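Local structure of ADP/ATP-dependent NAD(P)H-hydrate dehydratase (Bacillus subtilis, 3RPZ) at residues A[61-66]-A[78-83]; A[33-38]-A[101-106]; A[49-54]-A[74-79]. The protein catalyses the nucleotide-dependent dehydration of hydrated NADH or NADPH, a lyase reaction that probably returns the damaged coenzyme to its working form. One frame throughout, in Å; residues are numbered along the deposited sequence.

Contact 1: A[61-66]-A[78-83]; sequences LVIGTS and PEATYW. With NPW (beta-6-hydroxy-1,4,5,6-tetrahydronicotinamide adenine dinucleotide phosphate), chain D.
Leu61 and Thr81 start a ladder of backbone hydrogen bonds between two parallel strands. Thr81 N gives its hydrogen to Leu61 O at 3.0 Å, almost in line with the carbonyl. Ile63 then sits between two bonds. Its N reaches Thr81 O at 2.8 Å, and its O accepts from Trp83 N at 2.9 Å, with that donor well above the carbonyl plane. The bond from Thr65 N to Trp83 O is weak. The short strand axes lie 40° apart.

Two waters tie the start of the ladder together. One accepts from Leu61 N and donates to Glu79 O. The other links Leu61 O with Thr81 OG1.

Side chains meet on both faces of the pair. On one, Ile63 and Tyr82 lie side by side and point the same way, with Ile63 CB 3.9 Å from Tyr82 CD1. Ile63 CD1 reaches back to the methyl of Ala80 at 3.8 Å. Helix 70-73 covers this pair through Ile73. On the other face Val62 divides its methyls. CG1, anti to the backbone N (chi1 176°), meets Trp83 CB, while Val62 CG2 touches the hydroxyl of Thr81, 3.6 Å from Thr81 OG1.

The hydrated NADPH touches the second segment. Its amide N7C donates to Pro78 O at 2.8 Å, and Thr81 CG2 packs on its C7C at 3.4 Å. Asp219 and His152 of the second subunit also bind this ligand.

Strands 60-65 and 81-84, joined through helix 70-73, form a beta-alpha-beta unit at one border of the chain's central sheet.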
loop_
_atom_site.group_PDB
_atom_site.type_symbol
_atom_site.label_atom_id
_atom_site.label_comp_id
_atom_site.label_asym_id
_atom_site.label_seq_id
_atom_site.Cartn_x
_atom_site.Cartn_y
_atom_site.Cartn_z
ATOM N N LEU A 61 -10.169 -8.666 -15.369
ATOM C CA LEU A 61 -10.007 -7.317 -15.927
ATOM C C LEU A 61 -8.668 -7.205 -16.610
ATOM O O LEU A 61 -7.604 -7.535 -16.023
ATOM C CB LEU A 61 -10.072 -6.267 -14.821
ATOM C CG LEU A 61 -9.857 -4.814 -15.259
ATOM C CD1 LEU A 61 -10.998 -4.348 -16.158
ATOM C CD2 LEU A 61 -9.665 -3.848 -14.060
ATOM N N VAL A 62 -8.691 -6.757 -17.855
ATOM C CA VAL A 62 -7.516 -6.353 -18.610
ATOM C C VAL A 62 -7.478 -4.824 -18.643
ATOM O O VAL A 62 -8.492 -4.223 -19.018
ATOM C CB VAL A 62 -7.554 -6.926 -20.027
ATOM C CG1 VAL A 62 -6.374 -6.428 -20.864
ATOM C CG2 VAL A 62 -7.560 -8.468 -19.955
ATOM N N ILE A 63 -6.373 -4.220 -18.244
ATOM C CA ILE A 63 -6.214 -2.759 -18.282
ATOM C C ILE A 63 -5.283 -2.446 -19.437
ATOM O O ILE A 63 -4.138 -2.919 -19.465
ATOM C CB ILE A 63 -5.686 -2.233 -16.978
ATOM C CG1 ILE A 63 -6.663 -2.567 -15.821
ATOM C CG2 ILE A 63 -5.517 -0.699 -17.089
ATOM C CD1 ILE A 63 -6.188 -2.085 -14.434
ATOM N N GLY A 64 -5.795 -1.693 -20.410
ATOM C CA GLY A 64 -4.990 -1.201 -21.529
ATOM C C GLY A 64 -4.558 0.219 -21.209
ATOM O O GLY A 64 -5.301 1.188 -21.339
ATOM N N THR A 65 -3.329 0.350 -20.762
ATOM C CA THR A 65 -2.777 1.648 -20.351
ATOM C C THR A 65 -1.333 1.703 -20.778
ATOM O O THR A 65 -0.738 0.709 -21.168
ATOM C CB THR A 65 -2.970 1.876 -18.888
ATOM O OG1 THR A 65 -2.694 3.293 -18.567
ATOM C CG2 THR A 65 -2.049 0.997 -18.016
ATOM N N SER A 66 -0.790 2.927 -20.619
ATOM C CA SER A 66 0.555 3.223 -20.982
ATOM C C SER A 66 1.543 2.399 -20.164
ATOM O O SER A 66 1.251 2.114 -18.971
ATOM C CB SER A 66 0.768 4.743 -20.757
ATOM O OG SER A 66 -0.174 5.517 -21.520
ATOM N N PRO A 78 -3.370 -6.109 -7.737
ATOM C CA PRO A 78 -2.585 -7.139 -8.390
ATOM C C PRO A 78 -3.435 -8.100 -9.214
ATOM O O PRO A 78 -2.861 -8.898 -9.970
ATOM C CB PRO A 78 -1.858 -7.841 -7.207
ATOM C CG PRO A 78 -2.747 -7.574 -6.044
ATOM C CD PRO A 78 -3.244 -6.195 -6.250
ATOM N N GLU A 79 -4.756 -8.058 -9.092
ATOM C CA GLU A 79 -5.627 -8.992 -9.748
ATOM C C GLU A 79 -5.857 -8.702 -11.229
ATOM O O GLU A 79 -6.296 -9.580 -11.959
ATOM C CB GLU A 79 -6.970 -9.068 -9.020
ATOM C CG GLU A 79 -6.852 -9.551 -7.549
ATOM C CD GLU A 79 -6.373 -8.520 -6.546
ATOM O OE1 GLU A 79 -6.308 -7.304 -6.839
ATOM O OE2 GLU A 79 -6.150 -8.957 -5.390
ATOM N N ALA A 80 -5.553 -7.504 -11.682
ATOM C CA ALA A 80 -5.692 -7.122 -13.061
ATOM C C ALA A 80 -4.498 -7.549 -13.874
ATOM O O ALA A 80 -3.382 -7.651 -13.335
ATOM C CB ALA A 80 -5.834 -5.600 -13.176
ATOM N N THR A 81 -4.708 -7.824 -15.165
ATOM C CA THR A 81 -3.650 -8.023 -16.131
ATOM C C THR A 81 -3.675 -6.875 -17.156
ATOM O O THR A 81 -4.536 -5.989 -17.052
ATOM C CB THR A 81 -3.706 -9.361 -16.829
ATOM O OG1 THR A 81 -4.889 -9.391 -17.657
ATOM C CG2 THR A 81 -3.677 -10.527 -15.809
ATOM N N TYR A 82 -2.732 -6.867 -18.089
ATOM C CA TYR A 82 -2.476 -5.661 -18.901
ATOM C C TYR A 82 -2.417 -5.948 -20.392
ATOM O O TYR A 82 -1.935 -6.982 -20.813
ATOM C CB TYR A 82 -1.187 -4.970 -18.420
ATOM C CG TYR A 82 -1.321 -4.574 -17.015
ATOM C CD1 TYR A 82 -1.996 -3.412 -16.639
ATOM C CD2 TYR A 82 -0.891 -5.423 -16.020
ATOM C CE1 TYR A 82 -2.253 -3.118 -15.300
ATOM C CE2 TYR A 82 -1.172 -5.151 -14.677
ATOM C CZ TYR A 82 -1.836 -3.994 -14.340
ATOM O OH TYR A 82 -2.182 -3.688 -13.045
ATOM N N TRP A 83 -2.880 -4.959 -21.129
ATOM C CA TRP A 83 -2.666 -4.836 -22.554
ATOM C C TRP A 83 -1.775 -3.601 -22.685
ATOM O O TRP A 83 -2.202 -2.467 -22.475
ATOM C CB TRP A 83 -3.978 -4.675 -23.296
ATOM C CG TRP A 83 -3.802 -4.549 -24.808
ATOM C CD1 TRP A 83 -2.726 -4.954 -25.536
ATOM C CD2 TRP A 83 -4.740 -4.006 -25.710
ATOM N NE1 TRP A 83 -2.953 -4.703 -26.883
ATOM C CE2 TRP A 83 -4.192 -4.133 -27.005
ATOM C CE3 TRP A 83 -6.018 -3.476 -25.566
ATOM C CZ2 TRP A 83 -4.870 -3.675 -28.133
ATOM C CZ3 TRP A 83 -6.703 -3.042 -26.714
ATOM C CH2 TRP A 83 -6.112 -3.154 -27.962
HETATM P P NPW D . -15.095 -20.448 -20.418
HETATM O O1 NPW D . -14.450 -19.786 -21.615
HETATM O O2 NPW D . -15.449 -19.575 -19.259
HETATM O O3 NPW D . -16.259 -21.391 -20.773
HETATM P PA NPW D . -7.181 -19.557 -19.313
HETATM P PB NPW D . -6.606 -18.019 -16.911
HETATM C C1A NPW D . -12.118 -22.373 -18.774
HETATM C C1B NPW D . -2.791 -15.792 -15.276
HETATM N N1C NPW D . -3.530 -14.916 -14.400
HETATM N N1D NPW D . -15.479 -24.552 -15.605
HETATM C C2A NPW D . -12.744 -21.131 -19.407
HETATM O O2A NPW D . -14.013 -21.525 -19.885
HETATM C C2B NPW D . -2.752 -17.260 -14.835
HETATM O O2B NPW D . -1.871 -17.479 -13.762
HETATM C C2C NPW D . -3.066 -13.793 -13.921
HETATM C C2D NPW D . -15.456 -24.500 -16.945
HETATM C C3A NPW D . -11.755 -20.791 -20.509
HETATM O O3A NPW D . -11.930 -21.606 -21.687
HETATM C C3B NPW D . -2.278 -17.880 -16.166
HETATM O O3B NPW D . -0.853 -17.734 -16.225
HETATM C C3C NPW D . -3.586 -12.811 -13.242
HETATM N N3D NPW D . -14.550 -23.911 -17.743
HETATM C C4B NPW D . -2.955 -16.979 -17.209
HETATM O O4B NPW D . -3.433 -15.777 -16.538
HETATM C C4C NPW D . -5.079 -12.933 -12.959
HETATM C C4D NPW D . -13.567 -23.358 -17.020
HETATM O O4D NPW D . -10.710 -22.137 -18.872
HETATM C C4E NPW D . -10.441 -21.158 -19.847
HETATM C C5A NPW D . -13.505 -23.322 -15.601
HETATM C C5B NPW D . -4.153 -17.644 -17.894
HETATM O O5B NPW D . -5.010 -18.252 -16.926
HETATM C C5C NPW D . -5.709 -13.871 -13.973
HETATM C C5E NPW D . -9.794 -19.973 -19.127
HETATM O O5E NPW D . -8.461 -20.334 -18.785
HETATM C C6C NPW D . -4.949 -15.225 -14.045
HETATM O O6C NPW D . -4.990 -15.959 -12.824
HETATM C C6D NPW D . -14.532 -23.968 -14.837
HETATM N N6D NPW D . -14.605 -24.037 -13.517
HETATM N N7A NPW D . -12.415 -22.625 -15.119
HETATM C C7C NPW D . -2.833 -11.717 -12.702
HETATM N N7C NPW D . -3.468 -10.799 -11.988
HETATM O O7C NPW D . -1.604 -11.612 -12.949
HETATM C C8A NPW D . -11.780 -22.198 -16.278
HETATM N N9A NPW D . -12.510 -22.676 -17.401
HETATM O OA1 NPW D . -7.344 -19.076 -20.694
HETATM O OA2 NPW D . -6.171 -20.535 -18.975
HETATM O OA3 NPW D . -7.099 -18.224 -18.416
HETATM O OB1 NPW D . -7.122 -19.021 -15.978
HETATM O OB2 NPW D . -6.921 -16.578 -16.657
HETATM O O HOH W 1 -8.144 -10.396 -13.969
HETATM O O HOH W 2 -7.135 -10.667 -16.579
#

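Contact 2: A[33-38]-A[101-106]; sequences ALLLAG and AIAIGP. With NPW (beta-6-hydroxy-1,4,5,6-tetrahydronicotinamide adenine dinucleotide phosphate), chain B.
Two neighbouring parallel strands inside the central sheet, 32-36 and 101-104, meet here and end at the substrate pocket. Leu34 N donates to Ala101 O at 3.1 Å, and Ala103 N answers to Leu34 O. Leu36 repeats the pattern, its N on Ala103 O at 2.8 Å and its O receiving Gly105 N. Past the strands, Gly38 N bonds to Pro106 O at 2.9 Å, in the carbonyl plane.

The order across the sheet, 60-65, 32-36, 101-104, 128-130, is consistent with the ribokinase-like fold of this family. Leu34 and Ile102 run side by side on one face. Further along that face Leu36 CD1 meets Ile104 CD1 at 3.9 Å. Ile104 CG1 stands anti to its own N (chi1 -178°), which lays it against Leu36 CB. Helix 112-121 covers this face. Replacing Ile104 with alanine would probably open a gap between Leu36 and Val118 of that helix. On the opposite face Leu35 CD1 packs on Ala103 CB at 4.1 Å.

At the backbone angles of Gly38 and Gly105 a side chain would collide with the previous carbonyl oxygen. Pro106 CA lies 3.6 Å from ribose oxygen O2B of the bound hydrated NADPH.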
loop_
_atom_site.group_PDB
_atom_site.type_symbol
_atom_site.label_atom_id
_atom_site.label_comp_id
_atom_site.label_asym_id
_atom_site.label_seq_id
_atom_site.Cartn_x
_atom_site.Cartn_y
_atom_site.Cartn_z
ATOM N N ALA A 33 -13.481 -8.027 -18.689
ATOM C CA ALA A 33 -13.683 -6.630 -19.057
ATOM C C ALA A 33 -12.387 -6.001 -19.510
ATOM O O ALA A 33 -11.323 -6.429 -19.093
ATOM C CB ALA A 33 -14.268 -5.843 -17.895
ATOM N N LEU A 34 -12.481 -5.014 -20.391
ATOM C CA LEU A 34 -11.363 -4.185 -20.795
ATOM C C LEU A 34 -11.563 -2.770 -20.322
ATOM O O LEU A 34 -12.608 -2.175 -20.585
ATOM C CB LEU A 34 -11.221 -4.197 -22.303
ATOM C CG LEU A 34 -10.069 -3.390 -22.881
ATOM C CD1 LEU A 34 -8.662 -3.894 -22.490
ATOM C CD2 LEU A 34 -10.173 -3.327 -24.413
ATOM N N LEU A 35 -10.541 -2.215 -19.682
ATOM C CA LEU A 35 -10.510 -0.830 -19.229
ATOM C C LEU A 35 -9.369 -0.107 -19.946
ATOM O O LEU A 35 -8.199 -0.476 -19.782
ATOM C CB LEU A 35 -10.277 -0.741 -17.712
ATOM C CG LEU A 35 -10.072 0.675 -17.177
ATOM C CD1 LEU A 35 -11.271 1.573 -17.327
ATOM C CD2 LEU A 35 -9.662 0.621 -15.706
ATOM N N LEU A 36 -9.724 0.928 -20.705
ATOM C CA LEU A 36 -8.790 1.753 -21.463
ATOM C C LEU A 36 -8.730 3.097 -20.763
ATOM O O LEU A 36 -9.622 3.910 -20.853
ATOM C CB LEU A 36 -9.204 1.846 -22.934
ATOM C CG LEU A 36 -9.228 0.546 -23.701
ATOM C CD1 LEU A 36 -9.637 0.805 -25.148
ATOM C CD2 LEU A 36 -7.838 -0.167 -23.683
ATOM N N ALA A 37 -7.663 3.307 -19.983
ATOM C CA ALA A 37 -7.631 4.435 -19.036
ATOM C C ALA A 37 -6.211 4.702 -18.602
ATOM O O ALA A 37 -5.364 3.807 -18.657
ATOM C CB ALA A 37 -8.491 4.119 -17.783
ATOM N N GLY A 38 -5.992 5.918 -18.075
ATOM C CA GLY A 38 -4.692 6.271 -17.491
ATOM C C GLY A 38 -3.673 6.775 -18.471
ATOM O O GLY A 38 -3.498 6.170 -19.529
ATOM N N ALA A 101 -17.476 -6.457 -21.648
ATOM C CA ALA A 101 -17.802 -5.034 -21.585
ATOM C C ALA A 101 -16.487 -4.276 -21.687
ATOM O O ALA A 101 -15.429 -4.816 -21.281
ATOM C CB ALA A 101 -18.535 -4.669 -20.284
ATOM N N ILE A 102 -16.513 -3.045 -22.154
ATOM C CA ILE A 102 -15.318 -2.210 -22.344
ATOM C C ILE A 102 -15.623 -0.814 -21.812
ATOM O O ILE A 102 -16.709 -0.282 -22.106
ATOM C CB ILE A 102 -14.925 -2.117 -23.830
ATOM C CG1 ILE A 102 -14.689 -3.517 -24.391
ATOM C CG2 ILE A 102 -13.717 -1.175 -24.028
ATOM C CD1 ILE A 102 -14.449 -3.555 -25.910
ATOM N N ALA A 103 -14.690 -0.197 -21.104
ATOM C CA ALA A 103 -14.756 1.213 -20.767
ATOM C C ALA A 103 -13.534 1.913 -21.284
ATOM O O ALA A 103 -12.432 1.385 -21.207
ATOM C CB ALA A 103 -14.861 1.416 -19.254
ATOM N N ILE A 104 -13.727 3.143 -21.762
ATOM C CA ILE A 104 -12.630 3.970 -22.262
ATOM C C ILE A 104 -12.787 5.403 -21.763
ATOM O O ILE A 104 -13.896 5.920 -21.711
ATOM C CB ILE A 104 -12.517 3.939 -23.819
ATOM C CG1 ILE A 104 -11.342 4.775 -24.324
ATOM C CG2 ILE A 104 -13.734 4.314 -24.471
ATOM C CD1 ILE A 104 -10.755 4.447 -25.753
ATOM N N GLY A 105 -11.691 6.027 -21.330
ATOM C CA GLY A 105 -11.644 7.466 -21.148
ATOM C C GLY A 105 -11.021 8.040 -19.898
ATOM O O GLY A 105 -10.469 9.125 -19.977
ATOM N N PRO A 106 -11.237 7.403 -18.716
ATOM C CA PRO A 106 -10.698 8.038 -17.503
ATOM C C PRO A 106 -9.217 8.305 -17.580
ATOM O O PRO A 106 -8.463 7.406 -17.901
ATOM C CB PRO A 106 -11.119 7.094 -16.392
ATOM C CG PRO A 106 -12.330 6.368 -16.922
ATOM C CD PRO A 106 -12.027 6.206 -18.400
HETATM P P NPW B . -16.625 24.893 -12.917
HETATM O O1 NPW B . -15.389 25.398 -13.625
HETATM O O2 NPW B . -16.438 24.260 -11.576
HETATM O O3 NPW B . -17.790 25.899 -12.892
HETATM P PA NPW B . -12.887 18.932 -16.808
HETATM P PB NPW B . -12.170 16.765 -15.004
HETATM C C1A NPW B . -17.532 21.669 -14.930
HETATM C C1B NPW B . -9.236 13.092 -15.292
HETATM N N1C NPW B . -9.113 12.924 -13.864
HETATM N N1D NPW B . -21.867 21.397 -12.243
HETATM C C2A NPW B . -16.542 22.583 -14.211
HETATM O O2A NPW B . -17.250 23.763 -13.889
HETATM C C2B NPW B . -10.600 12.700 -15.871
HETATM O O2B NPW B . -10.775 11.308 -15.951
HETATM C C2C NPW B . -8.137 12.282 -13.280
HETATM C C2D NPW B . -21.359 22.402 -12.971
HETATM C C3A NPW B . -15.461 22.786 -15.259
HETATM O O3A NPW B . -15.818 23.778 -16.244
HETATM C C3B NPW B . -10.466 13.391 -17.244
HETATM O O3B NPW B . -9.717 12.514 -18.096
HETATM C C3C NPW B . -7.766 12.125 -12.042
HETATM N N3D NPW B . -20.207 22.432 -13.663
HETATM C C4B NPW B . -9.644 14.643 -16.904
HETATM O O4B NPW B . -9.067 14.468 -15.577
HETATM C C4C NPW B . -8.600 12.876 -11.011
HETATM C C4D NPW B . -19.571 21.257 -13.582
HETATM O O4D NPW B . -16.703 20.834 -15.744
HETATM C C4E NPW B . -15.435 21.421 -15.920
HETATM C C5A NPW B . -19.998 20.138 -12.815
HETATM C C5B NPW B . -10.478 15.927 -16.891
HETATM O O5B NPW B . -11.682 15.735 -16.145
HETATM C C5C NPW B . -9.309 14.037 -11.686
HETATM C C5E NPW B . -14.412 20.479 -15.285
HETATM O O5E NPW B . -14.263 19.346 -16.132
HETATM C C6C NPW B . -10.097 13.570 -12.941
HETATM O O6C NPW B . -11.145 12.653 -12.639
HETATM C C6D NPW B . -21.236 20.211 -12.097
HETATM N N6D NPW B . -21.774 19.253 -11.358
HETATM N N7A NPW B . -19.113 19.078 -12.857
HETATM C C7C NPW B . -6.711 11.248 -11.622
HETATM N N7C NPW B . -6.455 11.137 -10.328
HETATM O O7C NPW B . -6.017 10.641 -12.477
HETATM C C8A NPW B . -18.091 19.557 -13.666
HETATM N N9A NPW B . -18.421 20.874 -14.087
HETATM O OA1 NPW B . -12.084 20.097 -17.209
HETATM O OA2 NPW B . -13.394 17.999 -17.790
HETATM O OA3 NPW B . -12.040 18.225 -15.638
HETATM O OB1 NPW B . -13.547 16.370 -14.707
HETATM O OB2 NPW B . -11.183 16.807 -13.880
#

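Contact 3: A[49-54]-A[74-79]; sequences AGLGAM and VPVLPE. With NPW (beta-6-hydroxy-1,4,5,6-tetrahydronicotinamide adenine dinucleotide phosphate), chain D.
The last turns of helix 44-54 lie against an irregular loop, with Leu51 CA and Leu77 CA 6.6 Å apart as the nearest backbone pair. The loop, 74-79, leads from helix 70-73 into strand 81-84. It is part of the crossover between the parallel strands 60-65 and 81-84, and the helix packs against this crossover. Side chains make the contact, in part against backbone atoms of the other segment.

Leu77 carries most of it. Its CG is anti to the backbone N (chi1 -174°), which sends the two methyls onto the helix. Leu77 CD2 sits over the bare backbone of Gly50, 3.4 Å from Gly50 C. A side chain at Gly50 would run into this methyl, so the close approach depends on glycine. CD1, the other methyl, lies between Leu51 and Met54. Leu51 CD2 meets Leu77 CD1 at 3.9 Å as the two leucines slide past each other in opposite directions. Leu51 CD1 is 4.2 Å from Val76 CG1. Leu47, one turn earlier on the helix, also touches Val76 and Leu77.

Met54 spans Leu77 and Glu79. Its SD lies 3.8 Å from Leu77 CD1. The turn about the CG-SD bond (chi3 75°) brings CE round to the CB of Glu79.

The second subunit also meets both segments. Glu79 OE2 accepts from His265 N of that subunit, and Met54 O accepts from its Lys214 NZ. Val76 packs on Pro75 of the third subunit. The carboxamide nitrogen of the hydrated NADPH, which bonds to Pro78 O, also lies close to Glu79 O. On the helix side of the same residue, Met54 CE rests 3.7 Å from Glu79 CB.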
loop_
_atom_site.group_PDB
_atom_site.type_symbol
_atom_site.label_atom_id
_atom_site.label_comp_id
_atom_site.label_asym_id
_atom_site.label_seq_id
_atom_site.Cartn_x
_atom_site.Cartn_y
_atom_site.Cartn_z
ATOM N N ALA A 49 -10.464 3.468 -11.587
ATOM C CA ALA A 49 -11.458 2.758 -12.360
ATOM C C ALA A 49 -11.218 1.251 -12.289
ATOM O O ALA A 49 -12.160 0.464 -12.272
ATOM C CB ALA A 49 -11.442 3.266 -13.824
ATOM N N GLY A 50 -9.962 0.822 -12.249
ATOM C CA GLY A 50 -9.674 -0.611 -12.149
ATOM C C GLY A 50 -10.172 -1.220 -10.868
ATOM O O GLY A 50 -10.761 -2.296 -10.865
ATOM N N LEU A 51 -9.942 -0.555 -9.748
ATOM C CA LEU A 51 -10.476 -0.994 -8.454
ATOM C C LEU A 51 -11.983 -1.001 -8.464
ATOM O O LEU A 51 -12.601 -1.978 -8.038
ATOM C CB LEU A 51 -9.974 -0.042 -7.352
ATOM C CG LEU A 51 -8.592 -0.175 -6.878
ATOM C CD1 LEU A 51 -8.114 1.084 -6.194
ATOM C CD2 LEU A 51 -8.396 -1.401 -5.960
ATOM N N GLY A 52 -12.627 0.046 -9.012
ATOM C CA GLY A 52 -14.074 0.029 -9.107
ATOM C C GLY A 52 -14.588 -1.153 -9.891
ATOM O O GLY A 52 -15.588 -1.777 -9.524
ATOM N N ALA A 53 -13.930 -1.491 -10.983
ATOM C CA ALA A 53 -14.352 -2.578 -11.854
ATOM C C ALA A 53 -14.187 -3.937 -11.161
ATOM O O ALA A 53 -15.124 -4.740 -11.174
ATOM C CB ALA A 53 -13.616 -2.491 -13.195
ATOM N N MET A 54 -12.999 -4.187 -10.627
ATOM C CA MET A 54 -12.766 -5.506 -10.051
ATOM C C MET A 54 -13.573 -5.728 -8.800
ATOM O O MET A 54 -13.915 -6.872 -8.487
ATOM C CB MET A 54 -11.285 -5.792 -9.854
ATOM C CG MET A 54 -10.505 -5.716 -11.143
ATOM S SD MET A 54 -9.012 -6.749 -11.134
ATOM C CE MET A 54 -9.785 -8.296 -11.330
ATOM N N VAL A 74 -0.279 -2.189 -10.215
ATOM C CA VAL A 74 -0.044 -3.566 -9.778
ATOM C C VAL A 74 -0.040 -3.772 -8.262
ATOM O O VAL A 74 -0.691 -4.675 -7.771
ATOM C CB VAL A 74 1.209 -4.172 -10.435
ATOM C CG1 VAL A 74 1.482 -5.588 -9.919
ATOM C CG2 VAL A 74 0.986 -4.202 -11.961
ATOM N N PRO A 75 0.717 -2.983 -7.477
ATOM C CA PRO A 75 0.819 -3.292 -6.057
ATOM C C PRO A 75 -0.504 -3.141 -5.322
ATOM O O PRO A 75 -0.738 -3.815 -4.292
ATOM C CB PRO A 75 1.815 -2.293 -5.513
ATOM C CG PRO A 75 2.384 -1.619 -6.662
ATOM C CD PRO A 75 1.612 -1.899 -7.884
ATOM N N VAL A 76 -1.400 -2.291 -5.842
ATOM C CA VAL A 76 -2.691 -2.016 -5.194
ATOM C C VAL A 76 -3.796 -2.915 -5.732
ATOM O O VAL A 76 -4.700 -3.353 -4.972
ATOM C CB VAL A 76 -3.033 -0.522 -5.411
ATOM C CG1 VAL A 76 -4.366 -0.204 -4.766
ATOM C CG2 VAL A 76 -1.878 0.405 -4.855
ATOM N N LEU A 77 -3.732 -3.247 -7.034
ATOM C CA LEU A 77 -4.708 -4.060 -7.718
ATOM C C LEU A 77 -3.942 -5.166 -8.466
ATOM O O LEU A 77 -3.869 -5.166 -9.706
ATOM C CB LEU A 77 -5.539 -3.242 -8.673
ATOM C CG LEU A 77 -6.696 -3.942 -9.359
ATOM C CD1 LEU A 77 -7.785 -4.366 -8.386
ATOM C CD2 LEU A 77 -7.280 -3.032 -10.457
ATOM N N PRO A 78 -3.370 -6.109 -7.737
ATOM C CA PRO A 78 -2.585 -7.139 -8.390
ATOM C C PRO A 78 -3.435 -8.100 -9.214
ATOM O O PRO A 78 -2.861 -8.898 -9.970
ATOM C CB PRO A 78 -1.858 -7.841 -7.207
ATOM C CG PRO A 78 -2.747 -7.574 -6.044
ATOM C CD PRO A 78 -3.244 -6.195 -6.250
ATOM N N GLU A 79 -4.756 -8.058 -9.092
ATOM C CA GLU A 79 -5.627 -8.992 -9.748
ATOM C C GLU A 79 -5.857 -8.702 -11.229
ATOM O O GLU A 79 -6.296 -9.580 -11.959
ATOM C CB GLU A 79 -6.970 -9.068 -9.020
ATOM C CG GLU A 79 -6.852 -9.551 -7.549
ATOM C CD GLU A 79 -6.373 -8.520 -6.546
ATOM O OE1 GLU A 79 -6.308 -7.304 -6.839
ATOM O OE2 GLU A 79 -6.150 -8.957 -5.390
HETATM P P NPW D . -15.095 -20.448 -20.418
HETATM O O1 NPW D . -14.450 -19.786 -21.615
HETATM O O2 NPW D . -15.449 -19.575 -19.259
HETATM O O3 NPW D . -16.259 -21.391 -20.773
HETATM P PA NPW D . -7.181 -19.557 -19.313
HETATM P PB NPW D . -6.606 -18.019 -16.911
HETATM C C1A NPW D . -12.118 -22.373 -18.774
HETATM C C1B NPW D . -2.791 -15.792 -15.276
HETATM N N1C NPW D . -3.530 -14.916 -14.400
HETATM N N1D NPW D . -15.479 -24.552 -15.605
HETATM C C2A NPW D . -12.744 -21.131 -19.407
HETATM O O2A NPW D . -14.013 -21.525 -19.885
HETATM C C2B NPW D . -2.752 -17.260 -14.835
HETATM O O2B NPW D . -1.871 -17.479 -13.762
HETATM C C2C NPW D . -3.066 -13.793 -13.921
HETATM C C2D NPW D . -15.456 -24.500 -16.945
HETATM C C3A NPW D . -11.755 -20.791 -20.509
HETATM O O3A NPW D . -11.930 -21.606 -21.687
HETATM C C3B NPW D . -2.278 -17.880 -16.166
HETATM O O3B NPW D . -0.853 -17.734 -16.225
HETATM C C3C NPW D . -3.586 -12.811 -13.242
HETATM N N3D NPW D . -14.550 -23.911 -17.743
HETATM C C4B NPW D . -2.955 -16.979 -17.209
HETATM O O4B NPW D . -3.433 -15.777 -16.538
HETATM C C4C NPW D . -5.079 -12.933 -12.959
HETATM C C4D NPW D . -13.567 -23.358 -17.020
HETATM O O4D NPW D . -10.710 -22.137 -18.872
HETATM C C4E NPW D . -10.441 -21.158 -19.847
HETATM C C5A NPW D . -13.505 -23.322 -15.601
HETATM C C5B NPW D . -4.153 -17.644 -17.894
HETATM O O5B NPW D . -5.010 -18.252 -16.926
HETATM C C5C NPW D . -5.709 -13.871 -13.973
HETATM C C5E NPW D . -9.794 -19.973 -19.127
HETATM O O5E NPW D . -8.461 -20.334 -18.785
HETATM C C6C NPW D . -4.949 -15.225 -14.045
HETATM O O6C NPW D . -4.990 -15.959 -12.824
HETATM C C6D NPW D . -14.532 -23.968 -14.837
HETATM N N6D NPW D . -14.605 -24.037 -13.517
HETATM N N7A NPW D . -12.415 -22.625 -15.119
HETATM C C7C NPW D . -2.833 -11.717 -12.702
HETATM N N7C NPW D . -3.468 -10.799 -11.988
HETATM O O7C NPW D . -1.604 -11.612 -12.949
HETATM C C8A NPW D . -11.780 -22.198 -16.278
HETATM N N9A NPW D . -12.510 -22.676 -17.401
HETATM O OA1 NPW D . -7.344 -19.076 -20.694
HETATM O OA2 NPW D . -6.171 -20.535 -18.975
HETATM O OA3 NPW D . -7.099 -18.224 -18.416
HETATM O OB1 NPW D . -7.122 -19.021 -15.978
HETATM O OB2 NPW D . -6.921 -16.578 -16.657
#

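Contacts 1 and 2 belong to one sheet. Strand 60-65 lies beside strand 32-36, and Val62 N to Ala33 O at 2.9 Å and Gly64 N to Leu35 O at 2.8 Å are probable hydrogen bonds between them. The centres of contacts 1 and 2 are about 10 Å apart. Contact 3 packs on one face of this sheet and shares Pro78 and Glu79 with contact 1. Leu61 CD2 comes 3.6 Å from Met54 CG, and Leu35 CD2 lies 3.5 Å from Gly50 N, so helix 44-54 touches both strand pairs. Two ligand sites are involved. Contacts 1 and 3 meet one hydrated NADPH at the border with the second subunit, while contact 2 borders another copy.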